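Local coordinates for protein cytosine deaminase (Klebsiella pneumoniae, PDB 4R85) that probably removes the amino group of cytosine and 5-methylcytosine by hydrolysis, using an iron(II) ion held in an amidohydrolase-fold active site, at residues N183-D186 / K187-S191; L100-I103 / G104-R107; T81-S84 / Q85-S89; G337-D340 / L341-C344. One frame throughout, in Å; residues are numbered along the deposited sequence.

Contact 1. Residues N183-D186 / K187-S191; sequences NTRD and KGVSS
T184 and K187 meet at the first turn of helix 185-202, in a beta-alpha-beta unit of the amidohydrolase barrel, between strands 174-175 and 205-209. The main-chain bonds of the helix start here: G188 N to T184 O, V189 N to R185 O and S190 N to D186 O, each at 3.0 Å. T184 is the N-cap. Its OG1 accepts from K187 N at 3.2 Å, with an N-H...O angle of 155°, satisfying a first-turn amide that has no earlier turn to bond to. A chi1 of 68° turns the hydroxyl toward that amide, and threonine suits an N-cap because its short side chain can accept from a first-turn N-H. The aliphatic part of K187 runs past the same oxygen, K187 CG lying 3.5 Å from T184 OG1. At S190 the hydroxyl is hydrogen-bonded to E155, tying the helix to a neighbouring loop. One turn along from R185, V189 CG2 sits over the centre of one guanidinium face, 3.7 Å from R185 CZ. Arginine suits this exposed place because its flat group can rest on a methyl and still make polar bonds at its rim. There, in the guanidinium plane, R185 NH2 makes a salt bridge to D186 OD1 at 3.1 Å.

Contact 2. Residues L100-I103 / G104-R107; sequences LKTI and GMLR
Helix 92-108, which precedes barrel strand 111-119 in the amidohydrolase fold, passes through this contact as regular alpha-helix, with M105 reaching back beside K101 and T102. Four successive i to i+4 bonds join the turns: G104 N to L100 O, M105 N to K101 O, L106 N to T102 O and R107 N to I103 O. The bond from R107 N to I103 O is 2.9 Å long and nearly straight, with an N-H...O angle of 169°. M105 supplies the side-chain contact across the turn. CG lies anti to the carbonyl carbon (chi1 -61°) and the chain beyond it is extended, which carries the terminal methyl back along the helix. M105 CE ends 4.0 Å from T102 OG1 and 4.2 Å from K101 CG, a loose van der Waals touch at both. Methionine suits the place because its long unbranched chain lets the methyl reach back a turn and touch both side chains without needing a polar partner. The T102 hydroxyl has its main partner elsewhere, in a hydrogen bond with T62 OG1. L106 turns to the strand, touching V111 and V114, and L106 CG packs 3.4 Å from T102 O; I103 meets V134 of helix 126-137. R107 bends at chi2 and chi3 so that R107 NE makes a weak bond to G104 O at 3.3 Å, and it packs on Y410 of the second subunit. The chemistry thus implies aliphatic packing toward strand 111-119 and helix 126-137, with a polar tie from the buried T102 hydroxyl to T62.

Contact 3. Residues T81-S84 / Q85-S89; sequences TRWS and QRKAS
The stem of K87 runs across the indole of W83, nearly perpendicular to it, on helix 76-87 beside the substrate pocket of this amidohydrolase-fold enzyme. The lysine lies over one face of the ring. K87 CD is 3.5 Å from the centroid of the five-membered ring of W83 and 26° off its normal, a CH-pi contact, while CG sits over the same face toward the rim. The tryptophan reaches this place with CG anti to its backbone N (chi1 174°), which swings the ring forward along the helix toward the next turn. Lysine is apt here because its methylenes can lie on the aromatic surface while the ammonium group travels on to a charged site: K87 NZ makes salt bridges to D119 and E152, and D119 also accepts from W83 NE1, so one carboxylate holds both the indole and the lysine end. R86 approaches the six-membered side obliquely, R86 CG being 3.9 Å from W83 CZ3, and its guanidinium forms salt bridges with E67 and D94. The indole also meets W314, a residue of the 5-methylcytosine pocket, which makes W83 probably a second-shell element of that site.

R82 and Q85 extend from the helix in the same direction as neighbours, with guanidinium and amide planes 51° apart. Arginine and glutamine suit this pairing, one bringing N-H groups and the other a carbonyl oxygen on a chain long enough to meet them. Between them R82 NH2 donates to Q85 OE1 at 2.9 Å, coming from above the carbonyl plane rather than along a lone pair.

Contact 4. Residues G337-D340 / L341-C344; sequences GYDD and LQRC
Y338 and Q342, one turn apart on the short helix 338-342 of the amidohydrolase-family chain, bring an aromatic ring and an amide together with their planes 37° apart. Q342 CD lies 3.6 Å from Y338 CE2, and the glutamine crosses the phenol at a slant. Tyrosine serves two sides here, since its ring also meets that of W70 of the second subunit. In the backbone, L341 N donates to G337 O at 3.0 Å and Q342 N to Y338 O at 3.2 Å. R343 N instead bonds to D340 O, three residues back, from well above the carbonyl plane.

D340 probably helps hold the first turn. D340 OD2 accepts from G337 N at 3.0 Å through the anti lone pair, folding the side chain back over the N-cap residue, where glycine leaves room for the carboxylate to lie close. The other oxygen, D340 OD1, takes a bond from a water at 2.8 Å, and the same water accepts from R343 NH2 at 3.1 Å. R343 makes salt bridges to D297 and D346, while L341 and C344 pack against helices 322-332 and 380-386; L341 also touches P316 of the second subunit, which places the helix at the subunit interface. The aspartate thus joins both ends of the turn, directly at the glycine amide and through water at the arginine, and the nearby positive charge would probably help keep it ionised.

All four contacts are local turns of separate helices in the amidohydrolase-fold chain, and none touches another. Contact 3 lies nearest the chemistry: the W83 side chain is about 7 Å from the bound 5-methylcytosine and about 11 Å from the iron. In contact 2 the T102 side chain is about 12 Å from the ligand and about 13 Å from the iron. Contacts 2 and 3 sit on helices that follow each other in the chain, their nearest atoms about 11 Å apart. Contact 4 is on the opposite side of the chain's centre from contact 3, with centres 42 Å apart. Contacts 2 and 4 are the two that reach the second subunit.

Contact 1. Residues N183-D186 / K187-S191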
ATOM      1  N   ASN A 183     -32.132  -8.211  -7.453  1.00 12.48           N
ATOM      2  CA  ASN A 183     -32.436  -9.627  -7.230  1.00 13.67           C
ATOM      3  C   ASN A 183     -32.400 -10.499  -8.490  1.00 16.85           C
ATOM      4  O   ASN A 183     -32.127 -11.696  -8.408  1.00 16.28           O
ATOM      5  CB  ASN A 183     -33.791  -9.782  -6.528  1.00 11.85           C
ATOM      6  CG  ASN A 183     -33.755  -9.347  -5.069  1.00 23.24           C
ATOM      7  OD1 ASN A 183     -32.685  -9.186  -4.479  1.00 22.61           O
ATOM      8  ND2 ASN A 183     -34.934  -9.166  -4.478  1.00 18.18           N
ATOM      9  N   THR A 184     -32.718  -9.912  -9.641  1.00 11.23           N
ATOM     10  CA  THR A 184     -32.646 -10.646 -10.903  1.00 11.95           C
ATOM     11  C   THR A 184     -31.943  -9.783 -11.935  1.00 12.11           C
ATOM     12  O   THR A 184     -31.866  -8.559 -11.788  1.00 12.39           O
ATOM     13  CB  THR A 184     -34.032 -11.021 -11.466  1.00 16.93           C
ATOM     14  OG1 THR A 184     -34.737  -9.838 -11.878  1.00 13.91           O
ATOM     15  CG2 THR A 184     -34.850 -11.766 -10.441  1.00 12.51           C
ATOM     16  N   ARG A 185     -31.436 -10.426 -12.975  1.00 10.84           N
ATOM     17  CA  ARG A 185     -30.771  -9.708 -14.052  1.00 13.18           C
ATOM     18  C   ARG A 185     -31.699  -8.673 -14.683  1.00 13.03           C
ATOM     19  O   ARG A 185     -31.278  -7.556 -14.978  1.00 10.60           O
ATOM     20  CB  ARG A 185     -30.270 -10.687 -15.113  1.00 13.88           C
ATOM     21  CG  ARG A 185     -29.545 -10.023 -16.290  1.00 14.97           C
ATOM     22  CD  ARG A 185     -30.493  -9.830 -17.475  1.00 20.78           C
ATOM     23  NE  ARG A 185     -29.843  -9.160 -18.601  1.00 17.97           N
ATOM     24  CZ  ARG A 185     -30.497  -8.669 -19.647  1.00 15.30           C
ATOM     25  NH1 ARG A 185     -29.830  -8.070 -20.623  1.00 14.13           N
ATOM     26  NH2 ARG A 185     -31.820  -8.769 -19.715  1.00 17.22           N
ATOM     27  N   ASP A 186     -32.956  -9.046 -14.910  1.00 13.90           N
ATOM     28  CA  ASP A 186     -33.891  -8.121 -15.543  1.00 16.82           C
ATOM     29  C   ASP A 186     -34.157  -6.884 -14.683  1.00 14.01           C
ATOM     30  O   ASP A 186     -34.352  -5.784 -15.208  1.00 12.38           O
ATOM     31  CB  ASP A 186     -35.209  -8.815 -15.913  1.00 14.05           C
ATOM     32  CG  ASP A 186     -35.065  -9.733 -17.132  1.00 21.44           C
ATOM     33  OD1 ASP A 186     -33.967  -9.774 -17.727  1.00 21.49           O
ATOM     34  OD2 ASP A 186     -36.044 -10.412 -17.502  1.00 22.72           O
ATOM     35  N   LYS A 187     -34.176  -7.066 -13.367  1.00 13.97           N
ATOM     36  CA  LYS A 187     -34.354  -5.941 -12.456  1.00 11.39           C
ATOM     37  C   LYS A 187     -33.103  -5.077 -12.367  1.00 12.89           C
ATOM     38  O   LYS A 187     -33.180  -3.868 -12.141  1.00 12.72           O
ATOM     39  CB  LYS A 187     -34.815  -6.427 -11.077  1.00 11.59           C
ATOM     40  CG  LYS A 187     -36.284  -6.822 -11.105  1.00 12.13           C
ATOM     41  CD  LYS A 187     -36.823  -7.228  -9.751  1.00 18.76           C
ATOM     42  CE  LYS A 187     -38.246  -7.737  -9.923  1.00 26.74           C
ATOM     43  NZ  LYS A 187     -38.961  -7.888  -8.629  1.00 29.20           N
ATOM     44  N   GLY A 188     -31.945  -5.699 -12.552  1.00 13.35           N
ATOM     45  CA  GLY A 188     -30.709  -4.948 -12.669  1.00 11.56           C
ATOM     46  C   GLY A 188     -30.803  -4.004 -13.861  1.00 14.32           C
ATOM     47  O   GLY A 188     -30.460  -2.828 -13.770  1.00 11.94           O
ATOM     48  N   VAL A 189     -31.302  -4.516 -14.978  1.00 11.25           N
ATOM     49  CA  VAL A 189     -31.403  -3.697 -16.188  1.00 15.06           C
ATOM     50  C   VAL A 189     -32.434  -2.582 -16.018  1.00 13.72           C
ATOM     51  O   VAL A 189     -32.161  -1.427 -16.354  1.00 11.29           O
ATOM     52  CB  VAL A 189     -31.703  -4.553 -17.436  1.00 14.17           C
ATOM     53  CG1 VAL A 189     -32.108  -3.681 -18.624  1.00 11.97           C
ATOM     54  CG2 VAL A 189     -30.494  -5.426 -17.776  1.00 12.87           C
ATOM     55  N   SER A 190     -33.604  -2.915 -15.484  1.00 11.78           N
ATOM     56  CA  SER A 190     -34.638  -1.904 -15.283  1.00 14.26           C
ATOM     57  C   SER A 190     -34.169  -0.834 -14.302  1.00 14.17           C
ATOM     58  O   SER A 190     -34.537   0.338 -14.441  1.00 12.99           O
ATOM     59  CB  SER A 190     -35.967  -2.520 -14.839  1.00 17.15           C
ATOM     60  OG  SER A 190     -35.875  -3.044 -13.524  1.00 19.03           O
ATOM     61  N   SER A 191     -33.343  -1.219 -13.326  1.00 12.01           N
ATOM     62  CA  SER A 191     -32.828  -0.223 -12.379  1.00 11.10           C
ATOM     63  C   SER A 191     -31.978   0.832 -13.096  1.00 15.07           C
ATOM     64  O   SER A 191     -32.046   2.022 -12.775  1.00 11.71           O
ATOM     65  CB  SER A 191     -32.057  -0.871 -11.220  1.00 11.82           C
ATOM     66  OG  SER A 191     -30.760  -1.303 -11.605  1.00 13.54           O
TER

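Contact 2. Residues L100-I103 / G104-R107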
ATOM      1  N   LEU A 100     -17.868  14.577   9.856  1.00 18.18           N
ATOM      2  CA  LEU A 100     -16.986  15.717  10.069  1.00 19.60           C
ATOM      3  C   LEU A 100     -15.582  15.286  10.461  1.00 19.95           C
ATOM      4  O   LEU A 100     -14.608  15.867  10.000  1.00 19.76           O
ATOM      5  CB  LEU A 100     -17.571  16.670  11.110  1.00 23.81           C
ATOM      6  CG  LEU A 100     -18.738  17.504  10.581  1.00 25.24           C
ATOM      7  CD1 LEU A 100     -19.290  18.372  11.691  1.00 22.18           C
ATOM      8  CD2 LEU A 100     -18.299  18.348   9.380  1.00 25.86           C
ATOM      9  N   LYS A 101     -15.476  14.258  11.299  1.00 18.57           N
ATOM     10  CA  LYS A 101     -14.168  13.726  11.673  1.00 21.91           C
ATOM     11  C   LYS A 101     -13.398  13.190  10.466  1.00 20.70           C
ATOM     12  O   LYS A 101     -12.194  13.419  10.321  1.00 17.91           O
ATOM     13  CB  LYS A 101     -14.324  12.631  12.721  1.00 22.50           C
ATOM     14  CG  LYS A 101     -13.020  11.950  13.092  1.00 24.86           C
ATOM     15  CD  LYS A 101     -13.168  11.173  14.393  1.00 25.89           C
ATOM     16  CE  LYS A 101     -11.969  10.269  14.643  1.00 29.08           C
ATOM     17  NZ  LYS A 101     -12.087   9.601  15.977  1.00 36.81           N
ATOM     18  N   THR A 102     -14.096  12.473   9.596  1.00 15.07           N
ATOM     19  CA  THR A 102     -13.462  11.871   8.431  1.00 18.21           C
ATOM     20  C   THR A 102     -13.109  12.943   7.390  1.00 20.46           C
ATOM     21  O   THR A 102     -12.071  12.878   6.730  1.00 14.40           O
ATOM     22  CB  THR A 102     -14.354  10.757   7.851  1.00 15.27           C
ATOM     23  OG1 THR A 102     -14.368   9.657   8.769  1.00 18.89           O
ATOM     24  CG2 THR A 102     -13.821  10.254   6.517  1.00 13.97           C
ATOM     25  N   ILE A 103     -13.965  13.949   7.273  1.00 18.59           N
ATOM     26  CA  ILE A 103     -13.651  15.096   6.436  1.00 15.41           C
ATOM     27  C   ILE A 103     -12.375  15.793   6.939  1.00 15.22           C
ATOM     28  O   ILE A 103     -11.530  16.202   6.138  1.00 17.72           O
ATOM     29  CB  ILE A 103     -14.840  16.073   6.367  1.00 22.20           C
ATOM     30  CG1 ILE A 103     -15.945  15.480   5.481  1.00 17.70           C
ATOM     31  CG2 ILE A 103     -14.392  17.420   5.819  1.00 25.99           C
ATOM     32  CD1 ILE A 103     -17.260  16.226   5.560  1.00 17.58           C
ATOM     33  N   GLY A 104     -12.235  15.899   8.262  1.00 16.70           N
ATOM     34  CA  GLY A 104     -11.014  16.401   8.871  1.00 21.49           C
ATOM     35  C   GLY A 104      -9.775  15.637   8.439  1.00 26.12           C
ATOM     36  O   GLY A 104      -8.749  16.242   8.111  1.00 20.66           O
ATOM     37  N   MET A 105      -9.870  14.309   8.419  1.00 20.68           N
ATOM     38  CA  MET A 105      -8.770  13.466   7.949  1.00 15.65           C
ATOM     39  C   MET A 105      -8.441  13.741   6.493  1.00 18.12           C
ATOM     40  O   MET A 105      -7.272  13.719   6.104  1.00 17.14           O
ATOM     41  CB  MET A 105      -9.122  11.977   8.048  1.00 17.04           C
ATOM     42  CG  MET A 105      -9.419  11.435   9.433  1.00 22.81           C
ATOM     43  SD  MET A 105      -9.705   9.646   9.260  1.00 27.08           S
ATOM     44  CE  MET A 105     -10.799   9.387  10.656  1.00 27.49           C
ATOM     45  N   LEU A 106      -9.471  13.950   5.676  1.00 14.25           N
ATOM     46  CA  LEU A 106      -9.249  14.184   4.249  1.00 16.35           C
ATOM     47  C   LEU A 106      -8.561  15.531   4.042  1.00 17.70           C
ATOM     48  O   LEU A 106      -7.635  15.645   3.242  1.00 16.69           O
ATOM     49  CB  LEU A 106     -10.562  14.112   3.459  1.00 15.77           C
ATOM     50  CG  LEU A 106     -11.267  12.748   3.429  1.00 22.13           C
ATOM     51  CD1 LEU A 106     -12.716  12.891   2.971  1.00 19.30           C
ATOM     52  CD2 LEU A 106     -10.507  11.780   2.520  1.00 18.57           C
ATOM     53  N   ARG A 107      -9.024  16.543   4.776  1.00 19.14           N
ATOM     54  CA  ARG A 107      -8.414  17.872   4.780  1.00 18.97           C
ATOM     55  C   ARG A 107      -6.937  17.784   5.166  1.00 23.68           C
ATOM     56  O   ARG A 107      -6.085  18.434   4.549  1.00 15.99           O
ATOM     57  CB  ARG A 107      -9.167  18.788   5.756  1.00 16.20           C
ATOM     58  CG  ARG A 107      -8.590  20.206   5.933  1.00 16.94           C
ATOM     59  CD  ARG A 107      -7.589  20.295   7.084  1.00 20.56           C
ATOM     60  NE  ARG A 107      -7.993  19.497   8.247  1.00 21.57           N
ATOM     61  CZ  ARG A 107      -8.818  19.924   9.197  1.00 25.81           C
ATOM     62  NH1 ARG A 107      -9.334  21.141   9.128  1.00 27.67           N
ATOM     63  NH2 ARG A 107      -9.126  19.131  10.219  1.00 27.44           N
TER

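Contact 3. Residues T81-S84 / Q85-S89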
ATOM      1  N   THR A  81     -24.968  -6.635   5.195  1.00 14.06           N
ATOM      2  CA  THR A  81     -25.711  -7.139   6.356  1.00 16.90           C
ATOM      3  C   THR A  81     -25.376  -6.353   7.622  1.00 21.23           C
ATOM      4  O   THR A  81     -26.272  -5.977   8.384  1.00 16.33           O
ATOM      5  CB  THR A  81     -25.440  -8.628   6.588  1.00 16.00           C
ATOM      6  OG1 THR A  81     -25.928  -9.366   5.465  1.00 20.13           O
ATOM      7  CG2 THR A  81     -26.130  -9.118   7.875  1.00 20.03           C
ATOM      8  N   ARG A  82     -24.091  -6.090   7.835  1.00 16.17           N
ATOM      9  CA  ARG A  82     -23.651  -5.390   9.036  1.00 13.71           C
ATOM     10  C   ARG A  82     -24.121  -3.940   9.016  1.00 16.68           C
ATOM     11  O   ARG A  82     -24.508  -3.387  10.052  1.00 21.99           O
ATOM     12  CB  ARG A  82     -22.126  -5.432   9.171  1.00 17.51           C
ATOM     13  CG  ARG A  82     -21.553  -6.824   9.347  1.00 18.77           C
ATOM     14  CD  ARG A  82     -21.887  -7.439  10.714  1.00 21.30           C
ATOM     15  NE  ARG A  82     -21.588  -8.867  10.689  1.00 24.26           N
ATOM     16  CZ  ARG A  82     -22.496  -9.831  10.787  1.00 27.18           C
ATOM     17  NH1 ARG A  82     -22.117 -11.097  10.723  1.00 25.92           N
ATOM     18  NH2 ARG A  82     -23.780  -9.534  10.965  1.00 26.16           N
ATOM     19  N   TRP A  83     -24.078  -3.331   7.833  1.00 12.85           N
ATOM     20  CA  TRP A  83     -24.521  -1.957   7.666  1.00 12.88           C
ATOM     21  C   TRP A  83     -26.007  -1.855   7.955  1.00 13.30           C
ATOM     22  O   TRP A  83     -26.466  -0.896   8.584  1.00 16.34           O
ATOM     23  CB  TRP A  83     -24.219  -1.460   6.245  1.00 14.85           C
ATOM     24  CG  TRP A  83     -24.783  -0.102   5.955  1.00 13.61           C
ATOM     25  CD1 TRP A  83     -25.645   0.231   4.946  1.00 15.55           C
ATOM     26  CD2 TRP A  83     -24.529   1.114   6.684  1.00 14.54           C
ATOM     27  NE1 TRP A  83     -25.938   1.573   5.003  1.00 17.70           N
ATOM     28  CE2 TRP A  83     -25.266   2.139   6.055  1.00 15.00           C
ATOM     29  CE3 TRP A  83     -23.760   1.430   7.812  1.00 17.34           C
ATOM     30  CZ2 TRP A  83     -25.252   3.462   6.511  1.00 20.98           C
ATOM     31  CZ3 TRP A  83     -23.743   2.752   8.264  1.00 16.99           C
ATOM     32  CH2 TRP A  83     -24.485   3.746   7.614  1.00 21.04           C
ATOM     33  N   SER A  84     -26.762  -2.841   7.488  1.00 14.52           N
ATOM     34  CA  SER A  84     -28.193  -2.902   7.784  1.00 18.31           C
ATOM     35  C   SER A  84     -28.468  -2.913   9.299  1.00 19.53           C
ATOM     36  O   SER A  84     -29.383  -2.251   9.774  1.00 17.42           O
ATOM     37  CB  SER A  84     -28.819  -4.119   7.100  1.00 27.35           C
ATOM     38  OG  SER A  84     -30.218  -4.143   7.312  1.00 36.83           O
ATOM     39  N   GLN A  85     -27.668  -3.655  10.056  1.00 18.71           N
ATOM     40  CA  GLN A  85     -27.769  -3.637  11.517  1.00 21.96           C
ATOM     41  C   GLN A  85     -27.463  -2.261  12.100  1.00 23.32           C
ATOM     42  O   GLN A  85     -28.123  -1.812  13.048  1.00 20.61           O
ATOM     43  CB  GLN A  85     -26.786  -4.631  12.126  1.00 19.89           C
ATOM     44  CG  GLN A  85     -27.077  -6.074  11.824  1.00 22.76           C
ATOM     45  CD  GLN A  85     -26.034  -6.980  12.438  1.00 25.18           C
ATOM     46  OE1 GLN A  85     -24.893  -7.006  11.989  1.00 21.91           O
ATOM     47  NE2 GLN A  85     -26.413  -7.707  13.490  1.00 22.64           N
ATOM     48  N   ARG A  86     -26.436  -1.617  11.551  1.00 18.37           N
ATOM     49  CA  ARG A  86     -25.978  -0.324  12.045  1.00 19.35           C
ATOM     50  C   ARG A  86     -27.007   0.762  11.752  1.00 23.31           C
ATOM     51  O   ARG A  86     -27.145   1.719  12.519  1.00 21.52           O
ATOM     52  CB  ARG A  86     -24.624   0.038  11.418  1.00 20.27           C
ATOM     53  CG  ARG A  86     -24.023   1.362  11.916  1.00 20.36           C
ATOM     54  CD  ARG A  86     -23.984   1.420  13.450  1.00 24.76           C
ATOM     55  NE  ARG A  86     -23.232   2.580  13.926  1.00 23.59           N
ATOM     56  CZ  ARG A  86     -23.750   3.795  14.089  1.00 24.68           C
ATOM     57  NH1 ARG A  86     -22.987   4.790  14.520  1.00 24.87           N
ATOM     58  NH2 ARG A  86     -25.028   4.023  13.811  1.00 25.25           N
ATOM     59  N   LYS A  87     -27.730   0.609  10.642  1.00 20.58           N
ATOM     60  CA  LYS A  87     -28.721   1.606  10.234  1.00 21.07           C
ATOM     61  C   LYS A  87     -29.824   1.816  11.255  1.00 21.29           C
ATOM     62  O   LYS A  87     -30.439   2.881  11.291  1.00 22.02           O
ATOM     63  CB  LYS A  87     -29.333   1.255   8.875  1.00 21.49           C
ATOM     64  CG  LYS A  87     -28.498   1.725   7.713  1.00 18.46           C
ATOM     65  CD  LYS A  87     -28.664   0.793   6.528  1.00 32.88           C
ATOM     66  CE  LYS A  87     -29.926   1.061   5.758  1.00 28.16           C
ATOM     67  NZ  LYS A  87     -29.961   0.231   4.513  1.00 24.18           N
ATOM     68  N   ALA A  88     -30.070   0.805  12.083  1.00 24.67           N
ATOM     69  CA  ALA A  88     -31.116   0.886  13.096  1.00 25.88           C
ATOM     70  C   ALA A  88     -30.793   1.908  14.185  1.00 27.33           C
ATOM     71  O   ALA A  88     -31.686   2.342  14.908  1.00 28.30           O
ATOM     72  CB  ALA A  88     -31.362  -0.483  13.708  1.00 25.70           C
ATOM     73  N   SER A  89     -29.523   2.293  14.306  1.00 24.31           N
ATOM     74  CA  SER A  89     -29.128   3.296  15.298  1.00 26.26           C
ATOM     75  C   SER A  89     -28.518   4.567  14.692  1.00 31.23           C
ATOM     76  O   SER A  89     -27.927   5.376  15.405  1.00 37.92           O
ATOM     77  CB  SER A  89     -28.180   2.696  16.338  1.00 28.56           C
ATOM     78  OG  SER A  89     -27.015   2.181  15.730  1.00 33.13           O
TER

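Contact 4. Residues G337-D340 / L341-C344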
ATOM      1  N   GLY A 337       5.389   1.242 -14.569  1.00 14.15           N
ATOM      2  CA  GLY A 337       6.323   1.543 -15.641  1.00 13.65           C
ATOM      3  C   GLY A 337       6.858   2.958 -15.474  1.00 16.51           C
ATOM      4  O   GLY A 337       6.259   3.780 -14.761  1.00 20.08           O
ATOM      5  N   TYR A 338       7.976   3.251 -16.126  1.00 18.89           N
ATOM      6  CA  TYR A 338       8.589   4.577 -16.047  1.00 21.39           C
ATOM      7  C   TYR A 338       7.622   5.699 -16.457  1.00 20.77           C
ATOM      8  O   TYR A 338       7.469   6.692 -15.745  1.00 20.70           O
ATOM      9  CB  TYR A 338       9.848   4.640 -16.914  1.00 26.50           C
ATOM     10  CG  TYR A 338      10.582   5.951 -16.774  1.00 36.59           C
ATOM     11  CD1 TYR A 338      11.478   6.152 -15.740  1.00 39.21           C
ATOM     12  CD2 TYR A 338      10.357   6.998 -17.663  1.00 45.24           C
ATOM     13  CE1 TYR A 338      12.145   7.351 -15.595  1.00 44.60           C
ATOM     14  CE2 TYR A 338      11.018   8.202 -17.526  1.00 47.68           C
ATOM     15  CZ  TYR A 338      11.911   8.371 -16.490  1.00 48.07           C
ATOM     16  OH  TYR A 338      12.578   9.564 -16.344  1.00 54.21           O
ATOM     17  N   ASP A 339       6.972   5.536 -17.603  1.00 16.40           N
ATOM     18  CA  ASP A 339       6.006   6.529 -18.066  1.00 22.59           C
ATOM     19  C   ASP A 339       4.797   6.644 -17.144  1.00 23.82           C
ATOM     20  O   ASP A 339       4.286   7.751 -16.928  1.00 22.56           O
ATOM     21  CB  ASP A 339       5.564   6.240 -19.502  1.00 27.37           C
ATOM     22  CG  ASP A 339       6.616   6.647 -20.523  1.00 45.51           C
ATOM     23  OD1 ASP A 339       6.638   6.066 -21.631  1.00 48.42           O
ATOM     24  OD2 ASP A 339       7.424   7.552 -20.211  1.00 51.91           O
ATOM     25  N   ASP A 340       4.341   5.510 -16.605  1.00 20.13           N
ATOM     26  CA  ASP A 340       3.242   5.511 -15.639  1.00 14.43           C
ATOM     27  C   ASP A 340       3.585   6.406 -14.437  1.00 18.24           C
ATOM     28  O   ASP A 340       2.799   7.257 -14.034  1.00 17.23           O
ATOM     29  CB  ASP A 340       2.953   4.094 -15.106  1.00 19.25           C
ATOM     30  CG  ASP A 340       2.517   3.109 -16.194  1.00 26.91           C
ATOM     31  OD1 ASP A 340       1.694   3.473 -17.069  1.00 23.83           O
ATOM     32  OD2 ASP A 340       2.996   1.951 -16.157  1.00 28.02           O
ATOM     33  N   LEU A 341       4.770   6.196 -13.870  1.00 15.50           N
ATOM     34  CA  LEU A 341       5.193   6.905 -12.659  1.00 21.16           C
ATOM     35  C   LEU A 341       5.391   8.413 -12.852  1.00 22.05           C
ATOM     36  O   LEU A 341       5.158   9.195 -11.930  1.00 21.84           O
ATOM     37  CB  LEU A 341       6.452   6.255 -12.068  1.00 18.35           C
ATOM     38  CG  LEU A 341       6.174   4.904 -11.388  1.00 20.78           C
ATOM     39  CD1 LEU A 341       7.463   4.183 -11.011  1.00 20.64           C
ATOM     40  CD2 LEU A 341       5.299   5.084 -10.160  1.00 28.54           C
ATOM     41  N   GLN A 342       5.803   8.822 -14.048  1.00 16.71           N
ATOM     42  CA  GLN A 342       5.991  10.240 -14.344  1.00 18.34           C
ATOM     43  C   GLN A 342       4.703  11.070 -14.395  1.00 19.15           C
ATOM     44  O   GLN A 342       4.760  12.296 -14.309  1.00 20.69           O
ATOM     45  CB  GLN A 342       6.764  10.424 -15.649  1.00 21.16           C
ATOM     46  CG  GLN A 342       8.258  10.207 -15.505  1.00 33.57           C
ATOM     47  CD  GLN A 342       9.051  11.007 -16.523  1.00 49.93           C
ATOM     48  OE1 GLN A 342      10.052  11.642 -16.186  1.00 57.00           O
ATOM     49  NE2 GLN A 342       8.600  10.986 -17.775  1.00 51.96           N
ATOM     50  N   ARG A 343       3.557  10.414 -14.556  1.00 15.10           N
ATOM     51  CA  ARG A 343       2.266  11.117 -14.611  1.00 13.68           C
ATOM     52  C   ARG A 343       1.215  10.508 -13.674  1.00 14.38           C
ATOM     53  O   ARG A 343       0.016  10.752 -13.846  1.00 14.63           O
ATOM     54  CB  ARG A 343       1.718  11.157 -16.055  1.00 16.32           C
ATOM     55  CG  ARG A 343       1.690   9.814 -16.813  1.00 16.58           C
ATOM     56  CD  ARG A 343       0.639   8.822 -16.301  1.00 25.05           C
ATOM     57  NE  ARG A 343      -0.724   9.330 -16.457  1.00 24.16           N
ATOM     58  CZ  ARG A 343      -1.669   8.725 -17.170  1.00 21.20           C
ATOM     59  NH1 ARG A 343      -2.876   9.273 -17.276  1.00 22.72           N
ATOM     60  NH2 ARG A 343      -1.409   7.570 -17.772  1.00 22.40           N
ATOM     61  N   CYS A 344       1.647   9.712 -12.700  1.00 12.93           N
ATOM     62  CA  CYS A 344       0.687   8.964 -11.870  1.00 14.93           C
ATOM     63  C   CYS A 344      -0.224   9.849 -11.025  1.00 14.16           C
ATOM     64  O   CYS A 344      -1.297   9.411 -10.584  1.00 13.89           O
ATOM     65  CB  CYS A 344       1.398   7.944 -10.975  1.00 15.95           C
ATOM     66  SG  CYS A 344       2.486   8.680  -9.726  1.00 18.90           S
TER
HETATM   67  O   HOH W   1       1.126   5.947 -18.345  1.00 38.20           O